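PDB 1NF2: phosphatase, which probably removes phosphate groups from its substrates with the help of magnesium, as a member of the haloacid dehalogenase (HAD) family of hydrolases. Local coordinates for residues F7-T12 and V46-V51; P61-N66 and K193-L198; E86-I91 and E138-M143; N99-A104 and S112-E117; S242-L247 and S255-R260. All blocks are in the same frame, centred on the assembly; numbering follows the deposited sequence.

Contact 1. Residues F7-T12 and V46-V51. With MG (magnesium ion), chain F.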
# COMPACT_ATOMS: atom_id res chain seq x y z
N PHE A 7 -6.68 -8.09 -4.60
CA PHE A 7 -7.05 -8.04 -3.19
C PHE A 7 -6.24 -7.04 -2.36
O PHE A 7 -5.01 -7.07 -2.39
CB PHE A 7 -6.85 -9.41 -2.53
CG PHE A 7 -7.51 -10.55 -3.24
CD1 PHE A 7 -8.86 -10.83 -3.04
CD2 PHE A 7 -6.77 -11.39 -4.08
CE1 PHE A 7 -9.47 -11.92 -3.66
CE2 PHE A 7 -7.38 -12.49 -4.71
CZ PHE A 7 -8.73 -12.75 -4.50
N ASP A 8 -6.91 -6.18 -1.62
CA ASP A 8 -6.19 -5.28 -0.73
C ASP A 8 -5.90 -6.24 0.43
O ASP A 8 -6.58 -7.26 0.57
CB ASP A 8 -7.10 -4.13 -0.25
CG ASP A 8 -6.36 -3.11 0.61
OD1 ASP A 8 -6.98 -2.10 1.01
OD2 ASP A 8 -5.16 -3.30 0.90
N LEU A 9 -4.89 -5.93 1.25
CA LEU A 9 -4.55 -6.79 2.38
C LEU A 9 -5.31 -6.36 3.63
O LEU A 9 -6.32 -6.98 3.99
CB LEU A 9 -3.04 -6.75 2.64
CG LEU A 9 -2.22 -7.97 2.22
CD1 LEU A 9 -2.69 -8.49 0.88
CD2 LEU A 9 -0.75 -7.61 2.16
N ASP A 10 -4.84 -5.31 4.30
CA ASP A 10 -5.49 -4.81 5.51
C ASP A 10 -6.97 -4.54 5.29
O ASP A 10 -7.38 -4.07 4.22
CB ASP A 10 -4.79 -3.52 5.98
CG ASP A 10 -3.40 -3.78 6.55
OD1 ASP A 10 -3.29 -4.14 7.74
OD2 ASP A 10 -2.42 -3.65 5.79
N GLY A 11 -7.78 -4.88 6.30
CA GLY A 11 -9.22 -4.68 6.23
C GLY A 11 -9.94 -5.45 5.14
O GLY A 11 -11.15 -5.30 4.97
N THR A 12 -9.21 -6.30 4.42
CA THR A 12 -9.77 -7.06 3.30
C THR A 12 -9.44 -8.55 3.35
O THR A 12 -10.24 -9.34 3.85
CB THR A 12 -9.25 -6.43 1.98
OG1 THR A 12 -9.57 -5.04 1.98
CG2 THR A 12 -9.88 -7.11 0.76
N VAL A 46 8.54 -5.46 0.85
CA VAL A 46 8.99 -6.63 1.58
C VAL A 46 7.92 -7.19 2.50
O VAL A 46 7.74 -8.40 2.59
CB VAL A 46 10.25 -6.33 2.43
CG1 VAL A 46 11.47 -6.30 1.54
CG2 VAL A 46 10.10 -5.01 3.16
N SER A 47 7.20 -6.30 3.19
CA SER A 47 6.15 -6.73 4.09
C SER A 47 5.06 -7.46 3.32
O SER A 47 4.51 -8.47 3.78
CB SER A 47 5.53 -5.53 4.81
OG SER A 47 6.51 -4.81 5.55
N THR A 48 4.75 -6.95 2.13
CA THR A 48 3.72 -7.54 1.30
C THR A 48 4.15 -8.88 0.72
O THR A 48 3.40 -9.85 0.75
CB THR A 48 3.32 -6.56 0.16
OG1 THR A 48 2.99 -5.28 0.73
CG2 THR A 48 2.12 -7.09 -0.63
N LEU A 49 5.38 -8.95 0.21
CA LEU A 49 5.87 -10.20 -0.36
C LEU A 49 6.00 -11.27 0.73
O LEU A 49 5.88 -12.46 0.46
CB LEU A 49 7.23 -9.99 -1.04
CG LEU A 49 7.29 -8.98 -2.19
CD1 LEU A 49 8.70 -8.94 -2.75
CD2 LEU A 49 6.30 -9.36 -3.27
N ASN A 50 6.24 -10.83 1.96
CA ASN A 50 6.39 -11.76 3.08
C ASN A 50 5.08 -12.43 3.46
O ASN A 50 5.07 -13.57 3.91
CB ASN A 50 6.99 -11.04 4.30
CG ASN A 50 8.50 -10.91 4.22
OD1 ASN A 50 9.13 -11.46 3.31
ND2 ASN A 50 9.09 -10.20 5.17
N VAL A 51 3.97 -11.71 3.29
CA VAL A 51 2.66 -12.28 3.60
C VAL A 51 2.37 -13.32 2.52
O VAL A 51 1.86 -14.41 2.80
CB VAL A 51 1.57 -11.19 3.58
CG1 VAL A 51 0.18 -11.83 3.59
CG2 VAL A 51 1.72 -10.30 4.80
MG MG F . -7.11 -1.58 3.45

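Contact 2. Residues P61-N66 and K193-L198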
# COMPACT_ATOMS: atom_id res chain seq x y z
N PRO A 61 2.02 -10.88 -8.71
CA PRO A 61 2.16 -9.50 -9.18
C PRO A 61 1.73 -8.69 -7.95
O PRO A 61 0.71 -9.01 -7.33
CB PRO A 61 1.16 -9.43 -10.32
CG PRO A 61 1.28 -10.81 -10.93
CD PRO A 61 1.32 -11.71 -9.70
N THR A 62 2.49 -7.67 -7.58
CA THR A 62 2.17 -6.92 -6.39
C THR A 62 2.21 -5.39 -6.49
O THR A 62 3.07 -4.82 -7.16
CB THR A 62 3.11 -7.37 -5.24
OG1 THR A 62 2.87 -8.76 -4.96
CG2 THR A 62 2.88 -6.55 -3.97
N ILE A 63 1.25 -4.75 -5.83
CA ILE A 63 1.18 -3.29 -5.77
C ILE A 63 1.45 -2.97 -4.30
O ILE A 63 0.71 -3.41 -3.41
CB ILE A 63 -0.22 -2.76 -6.19
CG1 ILE A 63 -0.48 -3.08 -7.66
CG2 ILE A 63 -0.29 -1.24 -5.98
CD1 ILE A 63 -1.83 -2.62 -8.17
N ALA A 64 2.52 -2.23 -4.06
CA ALA A 64 2.95 -1.86 -2.71
C ALA A 64 3.05 -0.33 -2.54
O ALA A 64 2.91 0.41 -3.51
CB ALA A 64 4.30 -2.51 -2.41
N TYR A 65 3.27 0.13 -1.31
CA TYR A 65 3.38 1.56 -1.03
C TYR A 65 2.22 2.34 -1.64
O TYR A 65 2.40 3.45 -2.15
CB TYR A 65 4.70 2.12 -1.57
CG TYR A 65 5.93 1.69 -0.79
CD1 TYR A 65 6.24 2.27 0.44
CD2 TYR A 65 6.78 0.71 -1.29
CE1 TYR A 65 7.38 1.89 1.15
CE2 TYR A 65 7.91 0.32 -0.59
CZ TYR A 65 8.21 0.91 0.63
OH TYR A 65 9.34 0.53 1.31
N ASN A 66 1.04 1.73 -1.61
CA ASN A 66 -0.17 2.37 -2.13
C ASN A 66 -0.06 2.86 -3.58
O ASN A 66 -0.59 3.92 -3.94
CB ASN A 66 -0.58 3.53 -1.21
CG ASN A 66 -1.96 4.07 -1.53
OD1 ASN A 66 -2.89 3.30 -1.74
ND2 ASN A 66 -2.09 5.39 -1.56
N LYS A 193 -3.79 3.98 -10.40
CA LYS A 193 -2.83 4.22 -11.47
C LYS A 193 -1.90 3.03 -11.57
O LYS A 193 -1.52 2.62 -12.67
CB LYS A 193 -2.00 5.49 -11.20
CG LYS A 193 -2.74 6.80 -11.42
CD LYS A 193 -1.75 7.96 -11.53
CE LYS A 193 -2.43 9.30 -11.76
NZ LYS A 193 -3.27 9.69 -10.59
N ALA A 194 -1.53 2.47 -10.43
CA ALA A 194 -0.65 1.32 -10.43
C ALA A 194 -1.34 0.11 -11.10
O ALA A 194 -0.72 -0.60 -11.89
CB ALA A 194 -0.22 0.96 -9.01
N LEU A 195 -2.62 -0.10 -10.80
CA LEU A 195 -3.35 -1.22 -11.39
C LEU A 195 -3.54 -1.03 -12.89
O LEU A 195 -3.46 -1.98 -13.66
CB LEU A 195 -4.72 -1.43 -10.72
CG LEU A 195 -5.55 -2.59 -11.30
CD1 LEU A 195 -4.74 -3.88 -11.26
CD2 LEU A 195 -6.86 -2.76 -10.54
N ARG A 196 -3.82 0.21 -13.30
CA ARG A 196 -4.00 0.51 -14.71
C ARG A 196 -2.71 0.22 -15.47
O ARG A 196 -2.73 -0.30 -16.58
CB ARG A 196 -4.39 1.97 -14.91
CG ARG A 196 -4.88 2.27 -16.31
CD ARG A 196 -4.66 3.72 -16.66
NE ARG A 196 -5.45 4.64 -15.85
CZ ARG A 196 -5.06 5.88 -15.55
NH1 ARG A 196 -3.90 6.34 -16.00
NH2 ARG A 196 -5.83 6.67 -14.82
N PHE A 197 -1.59 0.58 -14.86
CA PHE A 197 -0.26 0.37 -15.44
C PHE A 197 0.01 -1.13 -15.60
O PHE A 197 0.51 -1.59 -16.63
CB PHE A 197 0.79 0.99 -14.51
CG PHE A 197 2.20 0.79 -14.97
CD1 PHE A 197 2.79 1.71 -15.84
CD2 PHE A 197 2.94 -0.30 -14.54
CE1 PHE A 197 4.10 1.53 -16.27
CE2 PHE A 197 4.26 -0.49 -14.97
CZ PHE A 197 4.84 0.43 -15.83
N LEU A 198 -0.31 -1.88 -14.55
CA LEU A 198 -0.12 -3.32 -14.54
C LEU A 198 -0.96 -3.94 -15.66
O LEU A 198 -0.51 -4.85 -16.37
CB LEU A 198 -0.56 -3.88 -13.19
CG LEU A 198 -0.48 -5.40 -13.04
CD1 LEU A 198 0.95 -5.89 -13.28
CD2 LEU A 198 -0.95 -5.77 -11.65

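Contact 3. Residues E86-I91 and E138-M143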
# COMPACT_ATOMS: atom_id res chain seq x y z
N GLU A 86 15.83 15.88 -5.67
CA GLU A 86 15.87 17.34 -5.57
C GLU A 86 14.83 17.83 -4.58
O GLU A 86 15.17 18.43 -3.57
CB GLU A 86 15.62 17.97 -6.95
CG GLU A 86 16.79 17.80 -7.90
CD GLU A 86 18.10 18.30 -7.31
OE1 GLU A 86 18.17 19.49 -6.94
OE2 GLU A 86 19.05 17.49 -7.21
N VAL A 87 13.56 17.59 -4.88
CA VAL A 87 12.48 17.99 -3.99
C VAL A 87 12.73 17.34 -2.63
O VAL A 87 12.40 17.90 -1.58
CB VAL A 87 11.11 17.54 -4.53
CG1 VAL A 87 10.04 17.70 -3.46
CG2 VAL A 87 10.75 18.37 -5.76
N ALA A 88 13.33 16.15 -2.65
CA ALA A 88 13.62 15.42 -1.42
C ALA A 88 14.67 16.18 -0.63
O ALA A 88 14.55 16.34 0.59
CB ALA A 88 14.12 14.02 -1.75
N LYS A 89 15.71 16.64 -1.32
CA LYS A 89 16.78 17.39 -0.68
C LYS A 89 16.22 18.69 -0.10
O LYS A 89 16.52 19.04 1.03
CB LYS A 89 17.90 17.70 -1.67
CG LYS A 89 19.14 18.29 -1.02
CD LYS A 89 20.29 18.44 -2.01
CE LYS A 89 21.56 18.91 -1.31
NZ LYS A 89 22.71 19.00 -2.26
N ASP A 90 15.40 19.38 -0.89
CA ASP A 90 14.78 20.63 -0.45
C ASP A 90 13.94 20.44 0.80
O ASP A 90 13.95 21.28 1.71
CB ASP A 90 13.87 21.20 -1.54
CG ASP A 90 14.65 21.89 -2.63
OD1 ASP A 90 14.00 22.54 -3.49
OD2 ASP A 90 15.89 21.79 -2.64
N ILE A 91 13.19 19.34 0.85
CA ILE A 91 12.33 19.05 1.99
C ILE A 91 13.14 18.77 3.24
O ILE A 91 12.81 19.27 4.32
CB ILE A 91 11.40 17.84 1.70
CG1 ILE A 91 10.40 18.22 0.60
CG2 ILE A 91 10.67 17.42 2.97
CD1 ILE A 91 9.48 17.08 0.17
N GLU A 138 22.24 12.50 3.97
CA GLU A 138 23.05 12.23 2.78
C GLU A 138 22.49 11.05 1.99
O GLU A 138 22.46 11.07 0.75
CB GLU A 138 24.51 11.94 3.16
CG GLU A 138 25.31 11.31 2.00
CD GLU A 138 26.80 11.20 2.27
OE1 GLU A 138 27.19 10.73 3.36
OE2 GLU A 138 27.59 11.58 1.38
N LEU A 139 22.04 10.03 2.71
CA LEU A 139 21.47 8.83 2.10
C LEU A 139 20.32 9.24 1.18
O LEU A 139 20.29 8.89 -0.01
CB LEU A 139 20.97 7.89 3.21
CG LEU A 139 20.81 6.40 2.91
CD1 LEU A 139 22.14 5.84 2.50
CD2 LEU A 139 20.30 5.65 4.13
N VAL A 140 19.37 9.99 1.72
CA VAL A 140 18.21 10.44 0.95
C VAL A 140 18.58 11.42 -0.15
O VAL A 140 18.26 11.21 -1.32
CB VAL A 140 17.17 11.13 1.86
CG1 VAL A 140 16.02 11.67 1.02
CG2 VAL A 140 16.65 10.14 2.90
N SER A 141 19.26 12.50 0.23
CA SER A 141 19.66 13.53 -0.72
C SER A 141 20.37 13.00 -1.95
O SER A 141 20.42 13.66 -2.99
CB SER A 141 20.55 14.56 -0.02
OG SER A 141 19.83 15.24 1.00
N LYS A 142 20.92 11.79 -1.86
CA LYS A 142 21.64 11.20 -2.98
C LYS A 142 21.06 9.89 -3.50
O LYS A 142 21.50 9.38 -4.54
CB LYS A 142 23.11 11.01 -2.59
CG LYS A 142 23.88 10.01 -3.46
CD LYS A 142 25.38 10.16 -3.32
CE LYS A 142 25.88 11.41 -4.03
NZ LYS A 142 27.37 11.44 -4.11
N MET A 143 20.08 9.33 -2.81
CA MET A 143 19.53 8.06 -3.26
C MET A 143 18.04 8.12 -3.57
O MET A 143 17.49 7.23 -4.23
CB MET A 143 19.80 6.98 -2.22
CG MET A 143 19.80 5.57 -2.75
SD MET A 143 21.23 4.68 -2.11
CE MET A 143 21.18 5.20 -0.46

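Contact 4. Residues N99-A104 and S112-E117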
# COMPACT_ATOMS: atom_id res chain seq x y z
N ASN A 99 14.07 20.91 13.87
CA ASN A 99 14.25 19.86 14.87
C ASN A 99 13.02 18.98 15.07
O ASN A 99 12.23 19.19 15.99
CB ASN A 99 14.67 20.45 16.22
CG ASN A 99 16.17 20.39 16.43
OD1 ASN A 99 16.93 21.10 15.77
ND2 ASN A 99 16.60 19.53 17.34
N VAL A 100 12.88 17.99 14.19
CA VAL A 100 11.76 17.06 14.23
C VAL A 100 12.29 15.63 14.17
O VAL A 100 13.49 15.41 14.00
CB VAL A 100 10.81 17.27 13.04
CG1 VAL A 100 10.23 18.67 13.07
CG2 VAL A 100 11.57 17.04 11.74
N HIS A 101 11.39 14.66 14.31
CA HIS A 101 11.77 13.26 14.24
C HIS A 101 11.26 12.69 12.93
O HIS A 101 10.06 12.42 12.76
CB HIS A 101 11.20 12.50 15.44
CG HIS A 101 11.84 12.86 16.74
ND1 HIS A 101 13.19 12.70 16.98
CD2 HIS A 101 11.33 13.41 17.87
CE1 HIS A 101 13.48 13.12 18.19
NE2 HIS A 101 12.37 13.56 18.76
N TRP A 102 12.17 12.52 11.98
CA TRP A 102 11.80 12.01 10.68
C TRP A 102 12.53 10.73 10.33
O TRP A 102 13.63 10.46 10.82
CB TRP A 102 12.08 13.06 9.60
CG TRP A 102 13.52 13.45 9.51
CD1 TRP A 102 14.21 14.25 10.38
CD2 TRP A 102 14.45 13.07 8.49
NE1 TRP A 102 15.51 14.39 9.96
CE2 TRP A 102 15.69 13.68 8.81
CE3 TRP A 102 14.35 12.27 7.34
CZ2 TRP A 102 16.82 13.51 8.01
CZ3 TRP A 102 15.48 12.11 6.55
CH2 TRP A 102 16.70 12.73 6.89
N GLN A 103 11.89 9.95 9.46
CA GLN A 103 12.42 8.68 8.99
C GLN A 103 12.23 8.64 7.48
O GLN A 103 11.43 9.40 6.93
CB GLN A 103 11.66 7.54 9.66
CG GLN A 103 10.15 7.73 9.65
CD GLN A 103 9.42 6.67 10.46
OE1 GLN A 103 9.69 6.49 11.65
NE2 GLN A 103 8.50 5.96 9.81
N ALA A 104 12.97 7.77 6.80
CA ALA A 104 12.85 7.69 5.35
C ALA A 104 12.78 6.25 4.84
O ALA A 104 13.43 5.36 5.38
CB ALA A 104 14.03 8.41 4.70
N SER A 112 15.86 5.74 10.26
CA SER A 112 15.51 6.80 11.20
C SER A 112 16.82 7.46 11.61
O SER A 112 17.83 6.78 11.83
CB SER A 112 14.82 6.23 12.44
OG SER A 112 14.37 7.28 13.28
N GLU A 113 16.81 8.78 11.70
CA GLU A 113 18.01 9.52 12.07
C GLU A 113 18.48 9.18 13.48
O GLU A 113 19.66 8.94 13.72
CB GLU A 113 17.76 11.02 11.96
CG GLU A 113 18.81 11.75 11.15
CD GLU A 113 18.57 13.25 11.13
OE1 GLU A 113 19.21 13.93 10.30
OE2 GLU A 113 17.74 13.74 11.93
N LYS A 114 17.53 9.17 14.42
CA LYS A 114 17.84 8.89 15.82
C LYS A 114 17.01 7.72 16.34
O LYS A 114 15.85 7.57 15.96
CB LYS A 114 17.57 10.14 16.66
CG LYS A 114 18.21 11.40 16.10
CD LYS A 114 17.66 12.65 16.77
CE LYS A 114 18.19 13.91 16.11
NZ LYS A 114 17.60 15.13 16.72
N ASP A 115 17.60 6.90 17.21
CA ASP A 115 16.88 5.76 17.76
C ASP A 115 16.13 6.16 19.02
O ASP A 115 16.56 5.87 20.14
CB ASP A 115 17.85 4.62 18.10
CG ASP A 115 17.13 3.30 18.39
OD1 ASP A 115 17.83 2.30 18.67
OD2 ASP A 115 15.89 3.27 18.33
N ASN A 116 15.00 6.85 18.83
CA ASN A 116 14.19 7.30 19.95
C ASN A 116 12.93 6.44 20.14
O ASN A 116 12.73 5.44 19.45
CB ASN A 116 13.80 8.76 19.74
CG ASN A 116 13.20 9.02 18.38
OD1 ASN A 116 13.81 8.72 17.35
ND2 ASN A 116 12.00 9.58 18.35
N GLU A 117 12.09 6.85 21.09
CA GLU A 117 10.86 6.14 21.41
C GLU A 117 9.81 6.26 20.32
O GLU A 117 8.98 5.37 20.15
CB GLU A 117 10.29 6.68 22.73
CG GLU A 117 11.29 6.66 23.89
CD GLU A 117 12.40 7.68 23.73
OE1 GLU A 117 13.41 7.58 24.46
OE2 GLU A 117 12.27 8.60 22.89
O HOH W 1 15.85 16.72 15.62
O HOH W 2 14.78 10.44 13.81

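Contact 5. Residues S242-L247 and S255-R260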
# COMPACT_ATOMS: atom_id res chain seq x y z
N SER A 242 -19.32 0.10 -4.88
CA SER A 242 -19.12 -1.32 -5.18
C SER A 242 -20.33 -1.90 -5.89
O SER A 242 -21.36 -1.25 -6.03
CB SER A 242 -18.89 -2.11 -3.90
OG SER A 242 -20.12 -2.27 -3.20
N ASP A 243 -20.20 -3.15 -6.32
CA ASP A 243 -21.29 -3.87 -6.96
C ASP A 243 -21.93 -4.77 -5.91
O ASP A 243 -23.15 -4.91 -5.84
CB ASP A 243 -20.78 -4.74 -8.10
CG ASP A 243 -20.37 -3.92 -9.30
OD1 ASP A 243 -21.23 -3.20 -9.84
OD2 ASP A 243 -19.18 -4.00 -9.69
N ILE A 244 -21.08 -5.37 -5.08
CA ILE A 244 -21.51 -6.30 -4.05
C ILE A 244 -20.77 -6.00 -2.75
O ILE A 244 -19.59 -5.66 -2.76
CB ILE A 244 -21.15 -7.77 -4.42
CG1 ILE A 244 -21.68 -8.11 -5.82
CG2 ILE A 244 -21.73 -8.72 -3.37
CD1 ILE A 244 -23.19 -8.11 -5.94
N VAL A 245 -21.47 -6.12 -1.62
CA VAL A 245 -20.84 -5.91 -0.32
C VAL A 245 -20.89 -7.27 0.38
O VAL A 245 -21.94 -7.77 0.77
CB VAL A 245 -21.56 -4.83 0.51
CG1 VAL A 245 -23.04 -4.96 0.34
CG2 VAL A 245 -21.18 -4.94 1.99
N THR A 246 -19.72 -7.89 0.50
CA THR A 246 -19.60 -9.20 1.09
C THR A 246 -19.52 -9.10 2.61
O THR A 246 -19.91 -8.08 3.19
CB THR A 246 -18.34 -9.91 0.52
OG1 THR A 246 -18.28 -11.26 1.01
CG2 THR A 246 -17.06 -9.16 0.90
N LEU A 247 -19.04 -10.16 3.24
CA LEU A 247 -18.92 -10.19 4.68
C LEU A 247 -17.71 -9.36 5.12
O LEU A 247 -17.02 -8.74 4.31
CB LEU A 247 -18.75 -11.62 5.18
CG LEU A 247 -19.89 -12.59 4.86
CD1 LEU A 247 -19.58 -13.96 5.45
CD2 LEU A 247 -21.21 -12.05 5.42
N SER A 255 -13.85 -15.02 0.59
CA SER A 255 -14.31 -16.34 0.14
C SER A 255 -15.80 -16.34 -0.16
O SER A 255 -16.24 -16.90 -1.16
CB SER A 255 -14.04 -17.40 1.21
OG SER A 255 -12.67 -17.74 1.30
N TYR A 256 -16.58 -15.71 0.71
CA TYR A 256 -18.02 -15.68 0.56
C TYR A 256 -18.49 -15.26 -0.83
O TYR A 256 -19.47 -15.80 -1.35
CB TYR A 256 -18.62 -14.77 1.63
CG TYR A 256 -20.12 -14.92 1.80
CD1 TYR A 256 -21.01 -14.15 1.06
CD2 TYR A 256 -20.64 -15.84 2.72
CE1 TYR A 256 -22.39 -14.29 1.22
CE2 TYR A 256 -22.02 -15.98 2.89
CZ TYR A 256 -22.89 -15.20 2.13
OH TYR A 256 -24.25 -15.34 2.29
N VAL A 257 -17.81 -14.29 -1.44
CA VAL A 257 -18.18 -13.83 -2.78
C VAL A 257 -17.31 -14.52 -3.83
O VAL A 257 -17.78 -14.86 -4.92
CB VAL A 257 -18.00 -12.29 -2.91
CG1 VAL A 257 -18.00 -11.88 -4.39
CG2 VAL A 257 -19.13 -11.58 -2.19
N LEU A 258 -16.05 -14.73 -3.49
CA LEU A 258 -15.11 -15.36 -4.40
C LEU A 258 -15.61 -16.71 -4.91
O LEU A 258 -15.44 -17.03 -6.08
CB LEU A 258 -13.76 -15.52 -3.70
CG LEU A 258 -12.56 -15.93 -4.53
CD1 LEU A 258 -12.39 -15.00 -5.74
CD2 LEU A 258 -11.32 -15.89 -3.64
N GLU A 259 -16.23 -17.48 -4.04
CA GLU A 259 -16.73 -18.79 -4.43
C GLU A 259 -17.92 -18.75 -5.39
O GLU A 259 -18.22 -19.75 -6.04
CB GLU A 259 -17.13 -19.61 -3.19
CG GLU A 259 -16.05 -19.69 -2.14
CD GLU A 259 -16.43 -20.59 -0.99
OE1 GLU A 259 -17.59 -20.52 -0.54
OE2 GLU A 259 -15.56 -21.37 -0.54
N ARG A 260 -18.59 -17.60 -5.48
CA ARG A 260 -19.76 -17.50 -6.36
C ARG A 260 -19.51 -16.80 -7.70
O ARG A 260 -20.36 -16.85 -8.60
CB ARG A 260 -20.91 -16.78 -5.63
CG ARG A 260 -21.26 -17.31 -4.23
CD ARG A 260 -21.31 -18.86 -4.15
NE ARG A 260 -22.19 -19.48 -5.13
CZ ARG A 260 -22.39 -20.80 -5.22
NH1 ARG A 260 -21.77 -21.62 -4.39
NH2 ARG A 260 -23.21 -21.30 -6.15

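Contact 1. Residues F7-T12 and V46-V51
Leu9 and Thr48 meet methyl to methyl, with Leu9 CD2 at 4.0 Å from Thr48 CG2. The two side chains approach at a slant. Leu9 CD2 also faces Val51, whose CB lies 4.5 Å away. The contact is small and apolar, and it is mostly buried. Thr48 presents its methyl because CG2 is anti to the backbone N. The hydroxyl on the other branch lies beside that N (chi1 -53°) and bonds back to the carbonyl of Met44, just before the helix. Its polar end is therefore satisfied. Leu9 lies between two residues that bind the metal, Asp8 by its carboxylate and Asp10 by its backbone carbonyl. Asp8 OD1 binds the magnesium ion at 2.5 Å, and the backbone O of Asp10 lies 2.6 Å from it. Asp214 completes the protein side of this site. Asp8 OD2 is salt-bridged to Lys191 and also takes a weak bond from the backbone N of Leu9. The carboxylate of Asp10 pairs with Arg43 instead. The sequence Asp8-Leu9-Asp10-Gly11-Thr12 is the first signature motif of the HAD family. Leu9, between the two aspartates, packs the turn against helix 45-55. Around this joint, strand 4-8 runs between strands 36-40 and 209-213. Phe39 of strand 36-40 touches Leu9, and Thr62 of strand 62-64 touches Thr48.

Contact 2. Residues P61-N66 and K193-L198
Ile63 reaches from strand 62-64 onto helix 191-202 with both of its branches. CG1 is anti to the carbonyl carbon (chi1 -65°), which leaves CG2 anti to the backbone N. Ile63 CG2 rests on Ala194 CB at 3.7 Å. The longer branch is extended (chi2 179°) and carries CD1 along to the next residue of the helix. There Ile63 CD1 lies against the backbone, 3.7 Å from Leu195 N, and it is 4.0 Å from Leu195 CB. The small side chain of Ala194 lets the isoleucine come this close to the helix backbone. Leu195 also touches Met221 of helix 216-222, as Ile63 does. One turn further along, Leu198 CD2 meets Pro61 CB at 4.4 Å, a looser apolar touch. All five of these residues are buried. Thr62 turns the other way, to helix 45-55, where it touches Thr48 and Leu49. Ala194 and Leu198 also reach strand 69-72, so the helix spans two neighbouring strands. Helices lying on both faces of a largely parallel sheet are the mark of the Rossmann-like alpha/beta/alpha core of the HAD fold.

Contact 3. Residues E86-I91 and E138-M143
Lys89 and Ser141 mark where helices 85-95 and 136-143 come very near each other, with Lys89 CA only 4.8 Å from Ser141 CA. Two kinds of interaction hold the place. The first is apolar. Ala88 CB meets Val140 CG1 at 4.1 Å, on the buried side of the pair. Val140 CG1 is anti to its backbone N (chi1 176°), and this branch is the one that faces the alanine. Both residues have further cover from loops, Ala88 from Ile83 and Val140 from Ile106. The second kind sets an aliphatic chain against a hydroxyl, toward the outside. Lys89 CG lies 3.7 Å from Ser141 OG and 4.1 Å from Ser141 CB. The lysine stretches on from CG in an extended chain, and its amine ends well beyond the serine. The hydroxyl gains no polar partner from this neighbour. It bonds instead to the carbonyl of Ser137, a turn back in the same helix. With OG beside the backbone N (chi1 -64°), it lies close to the wall of its own helix. Alanine and serine at the crossing are small, which lets the backbones draw together. The two helices belong to the alpha/beta substrate-binding domain, the cap that Cof-type HAD phosphatases carry beside the catalytic core.

Contact 4. Residues N99-A104 and S112-E117
Gln103 and Ser112 form an antiparallel non-hydrogen-bonded pair, with Gln103 CA 4.2 Å from Ser112 CA. They belong to a beta hairpin of strands 102-105 and 110-112 in the cap domain sheet. Their side chains lie on one face, where both touch Ile119 of helix 117-125. Beyond the pair the chains are joined mainly by side chains. The Glu113 chain is extended beyond CG (chi2 -177°), which carries its carboxylate out to the Trp102 ring, the planes 64° apart. Glu113 CD is 3.6 Å from Trp102 CZ2, and Glu113 OE2 is 3.0 Å from Trp102 NE1. Lys96 forms a salt bridge with Glu113 OE1, which helps to place the carboxylate. His101 has the amide of Asn116 over one face, the two planes 25° apart. At the ring edge, His101 CE1 is 4.4 Å from Lys114 CD. With an alanine at His101 the ring face under the Asn116 side chain is gone, and that side chain would probably be less firmly placed. One water links the carbonyl of Val100 to the amine of Lys114. A second is shared by three groups: it donates to Trp102 O at 3.2 Å, accepts from Lys114 N at 3.1 Å, and bonds to Ser112 OG.

Contact 5. Residues S242-L247 and S255-R260
Tyr256 of helix 253-258 packs on Leu247 and Thr246, just past strand 244-245. This strand is the edge of the Rossmann-like core sheet, and the helix folds back over it. Tyr256 CB lies 3.6 Å from Thr246 OG1. CG is anti to the backbone N (chi1 -165°), which sends the ring out alongside Leu247. At the start of the ring, Tyr256 CG meets both CG and CD1 of Leu247. The ring's CD1 still has the threonine hydroxyl near it. On the other side, Tyr256 CD2 touches Leu247 CD1 at 3.5 Å, and CE2 is near the same methyl. Leu247 CG stands over the ring face in a CH-pi contact, 4.1 Å from the ring centroid and 23° off the normal. A glycine in place of Leu247 takes away the carbons over the ring, which would probably be less firmly held. The Thr246 hydroxyl itself bonds to the carbonyl of Gly253. Val257 packs beside Thr246, and Val257 CG2 lies 4.0 Å from Ile244 CG2.

Overall arrangement
The contacts fall into two groups. Contacts 1, 2 and 5 belong to the catalytic core and share its large sheet. Contacts 3 and 4 lie in the cap domain, where Val140 CG2 touches Ala104 CB at 3.6 Å. In the core, contact 1 holds two of the three protein ligands of the magnesium ion, Asp8 and Asp10; the third is Asp214. It meets contact 2 where Thr48 CG2 is 3.5 Å from Thr62 CG2, and contact 5 where Phe7 CZ is 4.2 Å from Leu258 CD2. The side chain of Ile63 in contact 2 is about 12 Å from the magnesium ion, and that of Thr246 in contact 5 about 13 Å. Contacts 3 and 5 are farthest apart, with centres about 44 Å from each other.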